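Local structure of ribonucleoside-diphosphate reductase (6QRZ) at residues P178-Y191 with I250-V262. The protein is an R2-like ligand-binding oxidase of the ferritin-like superfamily, holding a manganese/iron cofactor, and probably acts as a metal-dependent oxidoreductase. Sequence-based numbering, arbitrary orientation.
Sequences PENLAVAVTTYNLY and IYRKAIEQFNKLV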
loop_
_atom_site.group_PDB
_atom_site.type_symbol
_atom_site.label_atom_id
_atom_site.label_comp_id
_atom_site.label_asym_id
_atom_site.label_seq_id
_atom_site.Cartn_x
_atom_site.Cartn_y
_atom_site.Cartn_z
ATOM N N PRO A 178 -5.931 21.973 -4.037
ATOM C CA PRO A 178 -7.187 21.248 -4.301
ATOM C C PRO A 178 -7.508 21.121 -5.779
ATOM O O PRO A 178 -8.039 20.089 -6.207
ATOM C CB PRO A 178 -8.237 22.087 -3.560
ATOM C CG PRO A 178 -7.469 22.828 -2.519
ATOM C CD PRO A 178 -6.137 23.121 -3.138
ATOM N N GLU A 179 -7.202 22.149 -6.576
ATOM C CA GLU A 179 -7.480 22.075 -8.006
ATOM C C GLU A 179 -6.624 21.017 -8.690
ATOM O O GLU A 179 -7.067 20.401 -9.665
ATOM C CB GLU A 179 -7.267 23.442 -8.660
ATOM C CG GLU A 179 -5.867 24.011 -8.497
ATOM C CD GLU A 179 -5.706 25.359 -9.173
ATOM O OE1 GLU A 179 -6.707 25.882 -9.705
ATOM O OE2 GLU A 179 -4.576 25.893 -9.172
ATOM N N ASN A 180 -5.407 20.786 -8.195
ATOM C CA ASN A 180 -4.580 19.725 -8.756
ATOM C C ASN A 180 -5.067 18.349 -8.322
ATOM O O ASN A 180 -4.917 17.378 -9.071
ATOM C CB ASN A 180 -3.118 19.928 -8.358
ATOM C CG ASN A 180 -2.518 21.176 -8.969
ATOM O OD1 ASN A 180 -1.988 22.033 -8.264
ATOM N ND2 ASN A 180 -2.604 21.288 -10.288
ATOM N N LEU A 181 -5.646 18.246 -7.122
ATOM C CA LEU A 181 -6.238 16.983 -6.694
ATOM C C LEU A 181 -7.392 16.583 -7.602
ATOM O O LEU A 181 -7.503 15.419 -8.004
ATOM C CB LEU A 181 -6.711 17.089 -5.245
ATOM C CG LEU A 181 -5.631 17.079 -4.167
ATOM C CD1 LEU A 181 -6.240 17.377 -2.809
ATOM C CD2 LEU A 181 -4.930 15.736 -4.155
ATOM N N ALA A 182 -8.264 17.538 -7.936
ATOM C CA ALA A 182 -9.367 17.252 -8.847
ATOM C C ALA A 182 -8.848 16.825 -10.214
ATOM O O ALA A 182 -9.309 15.829 -10.782
ATOM C CB ALA A 182 -10.271 18.477 -8.971
ATOM N N VAL A 183 -7.883 17.571 -10.755
ATOM C CA VAL A 183 -7.267 17.196 -12.024
ATOM C C VAL A 183 -6.609 15.828 -11.917
ATOM O O VAL A 183 -6.610 15.049 -12.879
ATOM C CB VAL A 183 -6.263 18.283 -12.460
ATOM C CG1 VAL A 183 -5.466 17.831 -13.670
ATOM C CG2 VAL A 183 -6.992 19.583 -12.764
ATOM N N ALA A 184 -6.061 15.499 -10.745
ATOM C CA ALA A 184 -5.419 14.202 -10.566
ATOM C C ALA A 184 -6.449 13.078 -10.516
ATOM O O ALA A 184 -6.330 12.085 -11.241
ATOM C CB ALA A 184 -4.567 14.207 -9.297
ATOM N N VAL A 185 -7.473 13.223 -9.670
ATOM C CA VAL A 185 -8.434 12.141 -9.469
ATOM C C VAL A 185 -9.250 11.897 -10.734
ATOM O O VAL A 185 -9.574 10.749 -11.066
ATOM C CB VAL A 185 -9.333 12.449 -8.257
ATOM C CG1 VAL A 185 -10.399 11.378 -8.092
ATOM C CG2 VAL A 185 -8.494 12.554 -6.993
ATOM N N THR A 186 -9.594 12.962 -11.463
ATOM C CA THR A 186 -10.331 12.794 -12.713
ATOM C C THR A 186 -9.515 12.009 -13.733
ATOM O O THR A 186 -10.049 11.140 -14.433
ATOM C CB THR A 186 -10.729 14.156 -13.283
ATOM O OG1 THR A 186 -9.578 15.008 -13.337
ATOM C CG2 THR A 186 -11.798 14.807 -12.421
ATOM N N THR A 187 -8.219 12.300 -13.828
ATOM C CA THR A 187 -7.316 11.590 -14.726
ATOM C C THR A 187 -6.931 10.211 -14.204
ATOM O O THR A 187 -6.112 9.530 -14.829
ATOM C CB THR A 187 -6.051 12.425 -14.953
ATOM O OG1 THR A 187 -6.394 13.816 -14.972
ATOM C CG2 THR A 187 -5.376 12.069 -16.272
ATOM N N TYR A 188 -7.510 9.775 -13.088
ATOM C CA TYR A 188 -7.022 8.584 -12.411
ATOM C C TYR A 188 -8.164 7.671 -11.986
ATOM O O TYR A 188 -8.172 6.482 -12.323
ATOM C CB TYR A 188 -6.178 9.002 -11.207
ATOM C CG TYR A 188 -5.602 7.866 -10.411
ATOM C CD1 TYR A 188 -4.782 6.923 -11.006
ATOM C CD2 TYR A 188 -5.857 7.753 -9.053
ATOM C CE1 TYR A 188 -4.245 5.890 -10.274
ATOM C CE2 TYR A 188 -5.323 6.725 -8.314
ATOM C CZ TYR A 188 -4.518 5.792 -8.929
ATOM O OH TYR A 188 -3.980 4.757 -8.200
ATOM N N ASN A 189 -9.133 8.214 -11.253
ATOM C CA ASN A 189 -10.255 7.428 -10.756
ATOM C C ASN A 189 -11.509 7.555 -11.607
ATOM O O ASN A 189 -12.333 6.635 -11.612
ATOM C CB ASN A 189 -10.591 7.833 -9.317
ATOM C CG ASN A 189 -9.498 7.460 -8.337
ATOM O OD1 ASN A 189 -8.879 8.326 -7.717
ATOM N ND2 ASN A 189 -9.255 6.163 -8.188
ATOM N N LEU A 190 -11.672 8.665 -12.326
ATOM C CA LEU A 190 -12.893 8.882 -13.094
ATOM C C LEU A 190 -12.820 8.216 -14.464
ATOM O O LEU A 190 -13.616 7.325 -14.777
ATOM C CB LEU A 190 -13.163 10.381 -13.243
ATOM C CG LEU A 190 -13.944 11.066 -12.120
ATOM C CD1 LEU A 190 -13.112 11.201 -10.851
ATOM C CD2 LEU A 190 -14.433 12.418 -12.596
ATOM N N TYR A 191 -11.875 8.645 -15.298
ATOM C CA TYR A 191 -11.800 8.138 -16.662
ATOM C C TYR A 191 -10.991 6.853 -16.765
ATOM O O TYR A 191 -11.385 5.931 -17.486
ATOM C CB TYR A 191 -11.206 9.204 -17.586
ATOM C CG TYR A 191 -11.131 8.784 -19.035
ATOM C CD1 TYR A 191 -12.254 8.833 -19.851
ATOM C CD2 TYR A 191 -9.936 8.344 -19.590
ATOM C CE1 TYR A 191 -12.190 8.450 -21.178
ATOM C CE2 TYR A 191 -9.862 7.959 -20.915
ATOM C CZ TYR A 191 -10.991 8.016 -21.705
ATOM O OH TYR A 191 -10.921 7.634 -23.026
ATOM N N ILE A 250 -13.342 23.730 -8.144
ATOM C CA ILE A 250 -12.982 22.338 -8.394
ATOM C C ILE A 250 -13.771 21.780 -9.570
ATOM O O ILE A 250 -13.224 21.061 -10.415
ATOM C CB ILE A 250 -13.197 21.496 -7.124
ATOM C CG1 ILE A 250 -12.181 21.884 -6.052
ATOM C CG2 ILE A 250 -13.119 20.014 -7.443
ATOM C CD1 ILE A 250 -10.761 21.851 -6.536
ATOM N N TYR A 251 -15.063 22.102 -9.644
ATOM C CA TYR A 251 -15.911 21.534 -10.687
ATOM C C TYR A 251 -15.418 21.917 -12.077
ATOM O O TYR A 251 -15.406 21.083 -12.989
ATOM C CB TYR A 251 -17.357 21.982 -10.484
ATOM C CG TYR A 251 -18.278 21.576 -11.608
ATOM C CD1 TYR A 251 -18.770 20.281 -11.694
ATOM C CD2 TYR A 251 -18.657 22.488 -12.583
ATOM C CE1 TYR A 251 -19.612 19.905 -12.722
ATOM C CE2 TYR A 251 -19.496 22.122 -13.615
ATOM C CZ TYR A 251 -19.972 20.830 -13.680
ATOM O OH TYR A 251 -20.811 20.466 -14.708
ATOM N N ARG A 252 -15.000 23.172 -12.258
ATOM C CA ARG A 252 -14.532 23.610 -13.569
ATOM C C ARG A 252 -13.245 22.897 -13.967
ATOM O O ARG A 252 -13.053 22.561 -15.141
ATOM C CB ARG A 252 -14.335 25.126 -13.579
ATOM C CG ARG A 252 -15.609 25.916 -13.313
ATOM C CD ARG A 252 -15.365 27.417 -13.376
ATOM N NE ARG A 252 -15.011 27.864 -14.722
ATOM C CZ ARG A 252 -15.889 28.299 -15.621
ATOM N NH1 ARG A 252 -17.181 28.346 -15.323
ATOM N NH2 ARG A 252 -15.477 28.686 -16.821
ATOM N N LYS A 253 -12.353 22.653 -13.003
ATOM C CA LYS A 253 -11.126 21.925 -13.307
ATOM C C LYS A 253 -11.398 20.437 -13.491
ATOM O O LYS A 253 -10.769 19.785 -14.331
ATOM C CB LYS A 253 -10.092 22.150 -12.204
ATOM C CG LYS A 253 -9.665 23.598 -12.035
ATOM C CD LYS A 253 -8.908 24.101 -13.255
ATOM C CE LYS A 253 -7.589 23.367 -13.429
ATOM N NZ LYS A 253 -6.815 23.892 -14.588
ATOM N N ALA A 254 -12.329 19.883 -12.710
ATOM C CA ALA A 254 -12.657 18.469 -12.844
ATOM C C ALA A 254 -13.346 18.175 -14.169
ATOM O O ALA A 254 -13.226 17.063 -14.696
ATOM C CB ALA A 254 -13.538 18.018 -11.678
ATOM N N ILE A 255 -14.065 19.149 -14.720
ATOM C CA ILE A 255 -14.718 18.973 -16.013
ATOM C C ILE A 255 -13.775 19.314 -17.162
ATOM O O ILE A 255 -13.765 18.624 -18.185
ATOM C CB ILE A 255 -16.008 19.815 -16.067
ATOM C CG1 ILE A 255 -17.029 19.285 -15.059
ATOM C CG2 ILE A 255 -16.600 19.793 -17.456
ATOM C CD1 ILE A 255 -17.461 17.860 -15.320
ATOM N N GLU A 256 -12.976 20.374 -17.013
ATOM C CA GLU A 256 -11.973 20.695 -18.025
ATOM C C GLU A 256 -11.013 19.531 -18.232
ATOM O O GLU A 256 -10.654 19.207 -19.371
ATOM C CB GLU A 256 -11.202 21.953 -17.625
ATOM C CG GLU A 256 -9.960 22.215 -18.466
ATOM C CD GLU A 256 -9.072 23.298 -17.880
ATOM O OE1 GLU A 256 -9.376 23.787 -16.773
ATOM O OE2 GLU A 256 -8.068 23.660 -18.530
ATOM N N GLN A 257 -10.589 18.890 -17.144
ATOM C CA GLN A 257 -9.710 17.734 -17.268
ATOM C C GLN A 257 -10.450 16.540 -17.858
ATOM O O GLN A 257 -9.879 15.777 -18.646
ATOM C CB GLN A 257 -9.114 17.379 -15.906
ATOM C CG GLN A 257 -8.103 16.249 -15.954
ATOM C CD GLN A 257 -6.842 16.619 -16.711
ATOM O OE1 GLN A 257 -6.451 17.786 -16.754
ATOM N NE2 GLN A 257 -6.202 15.626 -17.317
ATOM N N PHE A 258 -11.723 16.365 -17.496
ATOM C CA PHE A 258 -12.488 15.243 -18.027
ATOM C C PHE A 258 -12.838 15.448 -19.496
ATOM O O PHE A 258 -12.984 14.472 -20.239
ATOM C CB PHE A 258 -13.755 15.030 -17.197
ATOM C CG PHE A 258 -14.412 13.702 -17.427
ATOM C CD1 PHE A 258 -13.835 12.537 -16.948
ATOM C CD2 PHE A 258 -15.608 13.615 -18.116
ATOM C CE1 PHE A 258 -14.438 11.312 -17.156
ATOM C CE2 PHE A 258 -16.216 12.394 -18.325
ATOM C CZ PHE A 258 -15.629 11.240 -17.846
ATOM N N ASN A 259 -12.978 16.703 -19.929
ATOM C CA ASN A 259 -13.150 16.993 -21.346
ATOM C C ASN A 259 -11.838 16.939 -22.112
ATOM O O ASN A 259 -11.856 16.784 -23.338
ATOM C CB ASN A 259 -13.796 18.368 -21.532
ATOM C CG ASN A 259 -15.274 18.368 -21.199
ATOM O OD1 ASN A 259 -15.975 17.382 -21.435
ATOM N ND2 ASN A 259 -15.759 19.475 -20.651
ATOM N N LYS A 260 -10.703 17.068 -21.422
ATOM C CA LYS A 260 -9.409 16.939 -22.081
ATOM C C LYS A 260 -9.019 15.480 -22.275
ATOM O O LYS A 260 -8.323 15.150 -23.243
ATOM C CB LYS A 260 -8.332 17.673 -21.276
ATOM C CG LYS A 260 -6.979 17.752 -21.968
ATOM C CD LYS A 260 -6.009 18.637 -21.203
ATOM C CE LYS A 260 -5.680 18.054 -19.840
ATOM N NZ LYS A 260 -4.779 18.945 -19.052
ATOM N N LEU A 261 -9.460 14.596 -21.378
ATOM C CA LEU A 261 -9.144 13.178 -21.513
ATOM C C LEU A 261 -9.897 12.554 -22.681
ATOM O O LEU A 261 -9.319 11.802 -23.475
ATOM C CB LEU A 261 -9.465 12.445 -20.212
ATOM C CG LEU A 261 -8.569 12.811 -19.031
ATOM C CD1 LEU A 261 -9.054 12.126 -17.772
ATOM C CD2 LEU A 261 -7.133 12.433 -19.340
ATOM N N VAL A 262 -11.194 12.852 -22.801
ATOM C CA VAL A 262 -11.978 12.351 -23.923
ATOM C C VAL A 262 -11.539 12.947 -25.251
ATOM O O VAL A 262 -11.913 12.426 -26.307
ATOM C CB VAL A 262 -13.479 12.621 -23.700
ATOM C CG1 VAL A 262 -13.956 11.942 -22.424
ATOM C CG2 VAL A 262 -13.748 14.116 -23.645
#
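Ala182 and Ala254 meet, CB to CB 4.3 Å, where helix 178-190 and helix 247-261 of the ribonucleotide reductase R2 fold pack side by side. The axes of the segments 178-190 and 250-261 come within 8.2 Å and run in roughly the same direction, 34° apart. Small side chains line the middle of the seam: beside the two alanines, the methyl CG2 of Thr186 lies against Ala254 CB at 3.7 Å. At the start of the seam, Ala182 CB rests on Ile250 CG2 at 3.6 Å, and the CD1 end of Ile250 reaches the backbone of Pro178 and Glu179. Gln257 leans onto the other helix with CG anti to the backbone N (chi1 -176°), then bends at chi2. Its side chain crosses those of Val183 and Thr187 at about a right angle. Val183 CG1 touches the amide on the OE1 side, while Thr187 OG1 is 3.0 Å from Gln257 NE2. NE2 also makes a weak hydrogen bond to Glu164 of helix 155-169, which joins a third helix to the pair. With an alanine at Gln257, the space beside Val183 and Thr187 is likely to be left partly unfilled and Glu164 to lose this amide partner. The contact is structural helix packing, with the Leu190 side chain about 11 Å from the bound iron. Past a wider pi-type turn at 186-190, Tyr191 covers the far end of the seam. Leu261 CB lies over one face of its ring, offset toward the rim, and Phe258 CE1 sits at the ring edge. Leu261 forks at CG: CD1 lies 3.6 Å from Tyr191 CB, and CD2 meets Thr187 CG2, also at 3.6 Å.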